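Local structure of probable L,D-transpeptidase 3 (Mycobacterium tuberculosis, 6D4K) at residues L202-A207 with V217-W222; L177-S182 with V251-P256. The protein probably acts as an L,D-transpeptidase in mycobacterial cell-wall biogenesis, perhaps anchoring proteins to peptidoglycan, but does not make 3→3 cross-links from tetrapeptide stems. All coordinates share one frame; numbering follows the deposited sequence.

Interaction 1: residues L202-A207 with V217-W222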
ATOM      1  N   LEU A 202      19.085  -1.273  -7.736  1.00 35.48           N
ATOM      2  CA  LEU A 202      18.563  -2.625  -7.786  1.00 37.90           C
ATOM      3  C   LEU A 202      17.465  -2.713  -8.831  1.00 34.15           C
ATOM      4  O   LEU A 202      16.758  -1.739  -9.102  1.00 34.45           O
ATOM      5  CB  LEU A 202      17.949  -3.007  -6.434  1.00 41.15           C
ATOM      6  CG  LEU A 202      18.823  -2.781  -5.204  1.00 45.25           C
ATOM      7  CD1 LEU A 202      17.965  -2.655  -3.958  1.00 46.57           C
ATOM      8  CD2 LEU A 202      19.830  -3.908  -5.057  1.00 45.80           C
ATOM      9  N   SER A 203      17.337  -3.893  -9.424  1.00 35.20           N
ATOM     10  CA  SER A 203      16.165  -4.248 -10.206  1.00 34.94           C
ATOM     11  C   SER A 203      15.320  -5.171  -9.344  1.00 34.62           C
ATOM     12  O   SER A 203      15.790  -6.233  -8.920  1.00 37.51           O
ATOM     13  CB  SER A 203      16.553  -4.942 -11.506  1.00 39.66           C
ATOM     14  OG  SER A 203      15.393  -5.216 -12.273  1.00 43.51           O
ATOM     15  N   VAL A 204      14.086  -4.758  -9.075  1.00 33.19           N
ATOM     16  CA  VAL A 204      13.213  -5.419  -8.115  1.00 34.59           C
ATOM     17  C   VAL A 204      12.118  -6.133  -8.894  1.00 34.51           C
ATOM     18  O   VAL A 204      11.380  -5.500  -9.659  1.00 35.30           O
ATOM     19  CB  VAL A 204      12.630  -4.412  -7.113  1.00 36.97           C
ATOM     20  CG1 VAL A 204      11.603  -5.082  -6.233  1.00 36.47           C
ATOM     21  CG2 VAL A 204      13.751  -3.803  -6.273  1.00 41.19           C
ATOM     22  N   ASP A 205      11.999  -7.445  -8.679  1.00 35.41           N
ATOM     23  CA  ASP A 205      11.143  -8.276  -9.522  1.00 39.47           C
ATOM     24  C   ASP A 205       9.666  -7.962  -9.307  1.00 36.34           C
ATOM     25  O   ASP A 205       8.937  -7.664 -10.262  1.00 40.28           O
ATOM     26  CB  ASP A 205      11.427  -9.751  -9.245  1.00 45.05           C
ATOM     27  CG  ASP A 205      11.098 -10.639 -10.427  1.00 50.61           C
ATOM     28  OD1 ASP A 205      10.333 -10.205 -11.317  1.00 52.02           O
ATOM     29  OD2 ASP A 205      11.619 -11.773 -10.469  1.00 52.17           O
ATOM     30  N   TYR A 206       9.197  -8.056  -8.062  1.00 30.72           N
ATOM     31  CA  TYR A 206       7.821  -7.748  -7.705  1.00 28.19           C
ATOM     32  C   TYR A 206       7.858  -6.571  -6.746  1.00 26.48           C
ATOM     33  O   TYR A 206       8.610  -6.597  -5.767  1.00 34.11           O
ATOM     34  CB  TYR A 206       7.139  -8.950  -7.029  1.00 27.82           C
ATOM     35  CG  TYR A 206       7.042 -10.167  -7.913  1.00 26.60           C
ATOM     36  CD1 TYR A 206       5.937 -10.376  -8.725  1.00 27.82           C
ATOM     37  CD2 TYR A 206       8.072 -11.100  -7.956  1.00 27.16           C
ATOM     38  CE1 TYR A 206       5.852 -11.479  -9.550  1.00 29.44           C
ATOM     39  CE2 TYR A 206       7.996 -12.212  -8.779  1.00 28.25           C
ATOM     40  CZ  TYR A 206       6.885 -12.397  -9.573  1.00 29.75           C
ATOM     41  OH  TYR A 206       6.808 -13.506 -10.391  1.00 33.77           O
ATOM     42  N   ALA A 207       7.065  -5.538  -7.026  1.00 21.10           N
ATOM     43  CA  ALA A 207       7.134  -4.304  -6.250  1.00 20.91           C
ATOM     44  C   ALA A 207       5.730  -3.786  -5.981  1.00 18.79           C
ATOM     45  O   ALA A 207       5.019  -3.402  -6.916  1.00 20.52           O
ATOM     46  CB  ALA A 207       7.967  -3.248  -6.975  1.00 21.65           C
ATOM     47  N   VAL A 217       6.640  -3.063  -0.474  1.00 23.07           N
ATOM     48  CA  VAL A 217       6.812  -4.487  -0.200  1.00 23.16           C
ATOM     49  C   VAL A 217       7.357  -5.102  -1.478  1.00 23.30           C
ATOM     50  O   VAL A 217       6.802  -4.881  -2.560  1.00 22.97           O
ATOM     51  CB  VAL A 217       5.471  -5.146   0.173  1.00 22.66           C
ATOM     52  CG1 VAL A 217       5.684  -6.614   0.489  1.00 23.90           C
ATOM     53  CG2 VAL A 217       4.807  -4.437   1.346  1.00 24.54           C
ATOM     54  N   HIS A 218       8.448  -5.856  -1.381  1.00 24.77           N
ATOM     55  CA  HIS A 218       9.054  -6.311  -2.624  1.00 26.97           C
ATOM     56  C   HIS A 218       9.911  -7.547  -2.402  1.00 27.36           C
ATOM     57  O   HIS A 218      10.257  -7.908  -1.273  1.00 29.30           O
ATOM     58  CB  HIS A 218       9.862  -5.189  -3.282  1.00 31.40           C
ATOM     59  CG  HIS A 218      11.105  -4.821  -2.539  1.00 36.15           C
ATOM     60  ND1 HIS A 218      12.326  -5.401  -2.806  1.00 37.39           N
ATOM     61  CD2 HIS A 218      11.320  -3.933  -1.541  1.00 39.73           C
ATOM     62  CE1 HIS A 218      13.241  -4.886  -2.003  1.00 40.91           C
ATOM     63  NE2 HIS A 218      12.657  -3.991  -1.227  1.00 40.70           N
ATOM     64  N   SER A 219      10.248  -8.191  -3.517  1.00 28.26           N
ATOM     65  CA  SER A 219      11.162  -9.325  -3.505  1.00 31.77           C
ATOM     66  C   SER A 219      12.585  -8.832  -3.308  1.00 32.15           C
ATOM     67  O   SER A 219      13.019  -7.868  -3.948  1.00 31.02           O
ATOM     68  CB  SER A 219      11.089 -10.072  -4.833  1.00 35.42           C
ATOM     69  OG  SER A 219      11.130  -9.165  -5.923  1.00 39.65           O
ATOM     70  N   ALA A 220      13.321  -9.504  -2.430  1.00 34.63           N
ATOM     71  CA  ALA A 220      14.695  -9.120  -2.102  1.00 37.33           C
ATOM     72  C   ALA A 220      15.562 -10.369  -1.997  1.00 40.70           C
ATOM     73  O   ALA A 220      16.008 -10.750  -0.910  1.00 41.79           O
ATOM     74  CB  ALA A 220      14.728  -8.296  -0.812  1.00 38.91           C
ATOM     75  N   PRO A 221      15.838 -11.025  -3.131  1.00 42.60           N
ATOM     76  CA  PRO A 221      16.590 -12.293  -3.078  1.00 46.42           C
ATOM     77  C   PRO A 221      17.993 -12.167  -2.509  1.00 50.12           C
ATOM     78  O   PRO A 221      18.492 -13.125  -1.903  1.00 50.95           O
ATOM     79  CB  PRO A 221      16.587 -12.779  -4.534  1.00 47.15           C
ATOM     80  CG  PRO A 221      16.261 -11.565  -5.353  1.00 47.24           C
ATOM     81  CD  PRO A 221      15.436 -10.665  -4.500  1.00 46.08           C
ATOM     82  N   TRP A 222      18.647 -11.017  -2.679  1.00 51.48           N
ATOM     83  CA  TRP A 222      19.955 -10.810  -2.068  1.00 52.46           C
ATOM     84  C   TRP A 222      19.875 -10.738  -0.548  1.00 52.50           C
ATOM     85  O   TRP A 222      20.905 -10.871   0.122  1.00 54.91           O
ATOM     86  CB  TRP A 222      20.560  -9.510  -2.592  1.00 53.40           C
ATOM     87  CG  TRP A 222      19.713  -8.339  -2.235  1.00 53.83           C
ATOM     88  CD1 TRP A 222      19.790  -7.586  -1.099  1.00 55.27           C
ATOM     89  CD2 TRP A 222      18.627  -7.802  -3.001  1.00 51.80           C
ATOM     90  NE1 TRP A 222      18.828  -6.606  -1.116  1.00 54.38           N
ATOM     91  CE2 TRP A 222      18.101  -6.715  -2.274  1.00 52.33           C
ATOM     92  CE3 TRP A 222      18.058  -8.126  -4.236  1.00 49.48           C
ATOM     93  CZ2 TRP A 222      17.034  -5.953  -2.739  1.00 50.76           C
ATOM     94  CZ3 TRP A 222      16.997  -7.370  -4.698  1.00 49.57           C
ATOM     95  CH2 TRP A 222      16.494  -6.295  -3.950  1.00 49.85           C
TER
HETATM   96  O   HOH W   1      13.723  -8.731  -6.614  1.00 38.64           O

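Interaction 2: residues L177-S182 with V251-P256. With CA (calcium ion), chain B.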
ATOM      1  N   LEU A 177      -0.584   1.497  -3.385  1.00 16.83           N
ATOM      2  CA  LEU A 177      -0.734   2.552  -4.383  1.00 17.36           C
ATOM      3  C   LEU A 177      -0.516   2.060  -5.805  1.00 16.81           C
ATOM      4  O   LEU A 177      -1.110   2.608  -6.735  1.00 18.47           O
ATOM      5  CB  LEU A 177       0.253   3.688  -4.118  1.00 19.83           C
ATOM      6  CG  LEU A 177       0.136   4.363  -2.752  1.00 20.19           C
ATOM      7  CD1 LEU A 177       1.218   5.413  -2.566  1.00 23.07           C
ATOM      8  CD2 LEU A 177      -1.244   4.978  -2.551  1.00 25.69           C
ATOM      9  N   SER A 178       0.348   1.065  -5.996  1.00 15.67           N
ATOM     10  CA  SER A 178       0.623   0.539  -7.324  0.54 15.72           C
ATOM     11  C   SER A 178       1.336  -0.797  -7.177  1.00 15.91           C
ATOM     12  O   SER A 178       1.846  -1.134  -6.100  1.00 17.27           O
ATOM     13  CB  SER A 178       1.481   1.512  -8.144  0.54 17.99           C
ATOM     14  OG  SER A 178       2.792   1.634  -7.612  0.54 18.46           O
ATOM     15  N   LYS A 179       1.365  -1.542  -8.283  1.00 17.35           N
ATOM     16  CA  LYS A 179       2.036  -2.832  -8.421  1.00 18.27           C
ATOM     17  C   LYS A 179       2.824  -2.775  -9.720  1.00 16.55           C
ATOM     18  O   LYS A 179       2.273  -2.395 -10.758  1.00 20.21           O
ATOM     19  CB  LYS A 179       1.019  -4.008  -8.520  1.00 21.31           C
ATOM     20  CG  LYS A 179       0.456  -4.536  -7.213  1.00 23.13           C
ATOM     21  CD  LYS A 179      -0.833  -5.293  -7.459  1.00 20.58           C
ATOM     22  CE  LYS A 179      -0.687  -6.458  -8.432  1.00 19.21           C
ATOM     23  NZ  LYS A 179      -1.765  -7.451  -8.164  1.00 17.58           N
ATOM     24  N   GLU A 180       4.086  -3.194  -9.676  1.00 18.44           N
ATOM     25  CA  GLU A 180       4.929  -3.140 -10.861  1.00 23.73           C
ATOM     26  C   GLU A 180       5.935  -4.280 -10.845  1.00 22.25           C
ATOM     27  O   GLU A 180       6.334  -4.759  -9.787  1.00 21.49           O
ATOM     28  CB  GLU A 180       5.673  -1.803 -10.933  1.00 27.13           C
ATOM     29  CG  GLU A 180       5.453  -1.082 -12.236  1.00 39.18           C
ATOM     30  CD  GLU A 180       6.350   0.116 -12.402  1.00 45.12           C
ATOM     31  OE1 GLU A 180       6.884   0.293 -13.519  1.00 49.31           O
ATOM     32  OE2 GLU A 180       6.520   0.877 -11.422  1.00 46.64           O
ATOM     33  N   ARG A 181       6.370  -4.684 -12.041  1.00 28.82           N
ATOM     34  CA  ARG A 181       7.390  -5.707 -12.227  1.00 32.20           C
ATOM     35  C   ARG A 181       8.694  -5.083 -12.700  1.00 37.78           C
ATOM     36  O   ARG A 181       8.698  -4.065 -13.398  1.00 41.29           O
ATOM     37  CB  ARG A 181       6.943  -6.732 -13.268  1.00 34.35           C
ATOM     38  CG  ARG A 181       5.658  -7.452 -12.921  1.00 38.08           C
ATOM     39  CD  ARG A 181       5.878  -8.451 -11.803  1.00 37.39           C
ATOM     40  NE  ARG A 181       7.016  -9.329 -12.064  1.00 36.98           N
ATOM     41  CZ  ARG A 181       6.935 -10.488 -12.710  1.00 37.43           C
ATOM     42  NH1 ARG A 181       5.769 -10.908 -13.175  1.00 38.21           N
ATOM     43  NH2 ARG A 181       8.023 -11.221 -12.899  1.00 37.76           N
ATOM     44  N   SER A 182       9.801  -5.718 -12.313  1.00 39.54           N
ATOM     45  CA  SER A 182      11.136  -5.383 -12.811  1.00 42.61           C
ATOM     46  C   SER A 182      11.409  -3.881 -12.764  1.00 42.19           C
ATOM     47  O   SER A 182      11.935  -3.284 -13.708  1.00 44.54           O
ATOM     48  CB  SER A 182      11.377  -5.962 -14.206  1.00 49.58           C
ATOM     49  OG  SER A 182      11.335  -7.381 -14.182  1.00 55.60           O
ATOM     50  N   VAL A 251      -2.751  -9.292  -4.021  1.00 15.64           N
ATOM     51  CA  VAL A 251      -3.149  -7.988  -3.506  1.00 15.79           C
ATOM     52  C   VAL A 251      -3.650  -7.112  -4.652  1.00 15.34           C
ATOM     53  O   VAL A 251      -3.300  -7.283  -5.828  1.00 15.67           O
ATOM     54  CB  VAL A 251      -1.953  -7.347  -2.767  1.00 16.67           C
ATOM     55  CG1 VAL A 251      -0.927  -6.797  -3.764  1.00 16.60           C
ATOM     56  CG2 VAL A 251      -2.422  -6.282  -1.776  1.00 18.13           C
ATOM     57  N   ASP A 252      -4.472  -6.136  -4.300  1.00 15.40           N
ATOM     58  CA  ASP A 252      -4.978  -5.171  -5.262  1.00 14.95           C
ATOM     59  C   ASP A 252      -4.641  -3.763  -4.807  1.00 15.01           C
ATOM     60  O   ASP A 252      -4.397  -3.506  -3.624  1.00 15.33           O
ATOM     61  CB  ASP A 252      -6.502  -5.285  -5.428  1.00 15.21           C
ATOM     62  CG  ASP A 252      -7.033  -4.581  -6.681  1.00 14.98           C
ATOM     63  OD1 ASP A 252      -6.230  -4.231  -7.581  1.00 15.45           O
ATOM     64  OD2 ASP A 252      -8.273  -4.374  -6.779  1.00 15.27           O
ATOM     65  N   ILE A 253      -4.628  -2.836  -5.770  1.00 15.13           N
ATOM     66  CA  ILE A 253      -4.443  -1.430  -5.421  1.00 14.46           C
ATOM     67  C   ILE A 253      -5.597  -1.000  -4.530  1.00 14.89           C
ATOM     68  O   ILE A 253      -6.771  -1.232  -4.840  1.00 15.01           O
ATOM     69  CB  ILE A 253      -4.290  -0.546  -6.671  1.00 15.79           C
ATOM     70  CG1 ILE A 253      -2.894  -0.699  -7.292  1.00 15.66           C
ATOM     71  CG2 ILE A 253      -4.522   0.930  -6.321  1.00 16.07           C
ATOM     72  CD1 ILE A 253      -2.507  -2.105  -7.742  1.00 18.83           C
ATOM     73  N   GLY A 254      -5.262  -0.397  -3.394  1.00 14.72           N
ATOM     74  CA  GLY A 254      -6.242  -0.023  -2.407  1.00 15.80           C
ATOM     75  C   GLY A 254      -6.290  -0.938  -1.208  1.00 14.96           C
ATOM     76  O   GLY A 254      -6.870  -0.557  -0.202  1.00 15.95           O
ATOM     77  N   ASP A 255      -5.672  -2.112  -1.264  1.00 15.49           N
ATOM     78  CA  ASP A 255      -5.670  -2.984  -0.101  1.00 16.09           C
ATOM     79  C   ASP A 255      -4.744  -2.426   0.984  1.00 15.57           C
ATOM     80  O   ASP A 255      -3.793  -1.703   0.689  1.00 16.89           O
ATOM     81  CB  ASP A 255      -5.245  -4.399  -0.483  1.00 16.65           C
ATOM     82  CG  ASP A 255      -6.407  -5.244  -0.957  1.00 16.98           C
ATOM     83  OD1 ASP A 255      -7.485  -5.220  -0.313  1.00 17.85           O
ATOM     84  OD2 ASP A 255      -6.244  -5.937  -1.989  1.00 16.43           O
ATOM     85  N   PRO A 256      -5.027  -2.723   2.249  1.00 17.58           N
ATOM     86  CA  PRO A 256      -4.266  -2.127   3.348  1.00 16.77           C
ATOM     87  C   PRO A 256      -3.016  -2.911   3.708  1.00 18.95           C
ATOM     88  O   PRO A 256      -2.957  -4.145   3.634  1.00 18.57           O
ATOM     89  CB  PRO A 256      -5.264  -2.169   4.515  1.00 18.79           C
ATOM     90  CG  PRO A 256      -6.118  -3.384   4.232  1.00 18.52           C
ATOM     91  CD  PRO A 256      -6.218  -3.441   2.715  1.00 17.68           C
TER
HETATM   92 CA    CA B 301      -8.038  -3.122  -8.891  1.00 16.62          CA
HETATM   93  O   HOH W   2      -4.290  -5.880  -8.862  1.00 23.68           O
HETATM   94  O   HOH W   3      -7.540  -1.248  -7.599  1.00 16.05           O
HETATM   95  O   HOH W   4      -5.920  -2.679 -10.100  1.00 17.56           O
HETATM   96  O   HOH W   5      -8.680  -1.634 -10.648  1.00 18.38           O
HETATM   97  O   HOH W   6      -8.421  -4.923 -10.170  1.00 20.87           O

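Interaction 1: residues L202-A207 with V217-W222
The strand end that carries H218, the predicted proton donor/acceptor of the active site, is gripped by Y206 where segment 202-207 turns a corner. The contact illustrates how a putative catalytic side chain can be set by backbone and second-shell bonds. Y206 O receives S219 N at 3.2 Å, while Y206 N gives S219 OG an almost straight bond of 3.1 Å (174° at the hydrogen). The serine hydroxyl reaches it because chi1 of 46° sets OG between its own backbone N and carbonyl carbon. A water widens this grip, accepting from D205 N, donating to S219 O and bonding S219 OG. The carboxylate of D205 turns elsewhere, to salt bridges with R241 and R181. A207 and H218 then form an antiparallel non-hydrogen-bonded pair.

V204 crosses H218 at about a right angle, its CG1 lying 3.4 Å from H218 CB and nearly as close to the ring. On the imidazole, ND1 donates to S219 O at 2.8 Å, approaching from above the carbonyl plane. This bond should help to hold the ring's rotation. Farther along, W222 is sandwiched: L202 CD2 sits over one face, 4.2 Å from the centroid of the six-membered ring in a CH-pi contact, and A220 CA lies against the opposite face. On the same face as CD2, L202 CD1 lies above the rim near W222 CZ2, 3.6 Å away.

With C236, the predicted nucleophile, beside H218, the cysteine, histidine and serine-carbonyl grouping is consistent with the catalytic triad described for L,D-transpeptidases of the YkuD fold.

Interaction 2: residues L177-S182 with V251-P256
K179 and V251 meet at the C-terminal end of helix 241-250, next to a calcium site, and offer a worked case of a lysine combining polar, cation-pi and apolar contacts. K179 NZ donates to V251 O at 2.8 Å, almost in line with the carbonyl (163° at the oxygen). The lysine chain bends at chi3 (57°), which curls the ammonium group over the helix end. There it also donates to Y248 O and makes a cation-pi contact with the ring of Y248.

The aliphatic part of K179 is used as well. Its CD lies 3.6 Å from I253 CD1 and 4.0 Å from V251 CG1, the K179 and I253 side chains passing at a slant. I253 CG1 continues this apolar patch against the strand backbone, 3.7 Å from S178 CA.

I253 belongs to a type II turn running from D252 to D255, with G254 at a positive phi. D255 N bonds to D252 O, and D255 OD2 takes D252 N on its anti lone pair. D252 in turn clasps the calcium ion with both carboxylate oxygens, OD1 and OD2, each 2.5 Å from the metal. Four waters and V38 O, from the N-terminal part of the chain, complete its sevenfold coordination. Another water accepts from K179 NZ and lies 2.9 Å from D252 OD1.

The carbonyls V251 O and Y248 O, with the Y248 ring, would favour a charged ammonium, so the lysine is likely to remain protonated; the pull of D252, whose OD1 is 5.5 Å from K179 NZ, is probably weakened by the calcium it binds.

Followed from the N terminus, the chain enters interaction 2 at 177-182, reaches interaction 1 at 202-207, and soon returns to it at 217-222, closing a short loop of nine residues. It then passes C236 and helix 241-250 before 251-256 closes the long loop of interaction 2, within which interaction 1 lies wholly nested. The two contacts touch: A207 O and E180 N, like D205 O and S182 N, probably form backbone hydrogen bonds, and Y206 packs on R181 in a cation-pi contact. Interaction 1 thus joins the histidine strand to the corner at 205-206, and interaction 2 ties strand 172-180 to the calcium-bearing turn.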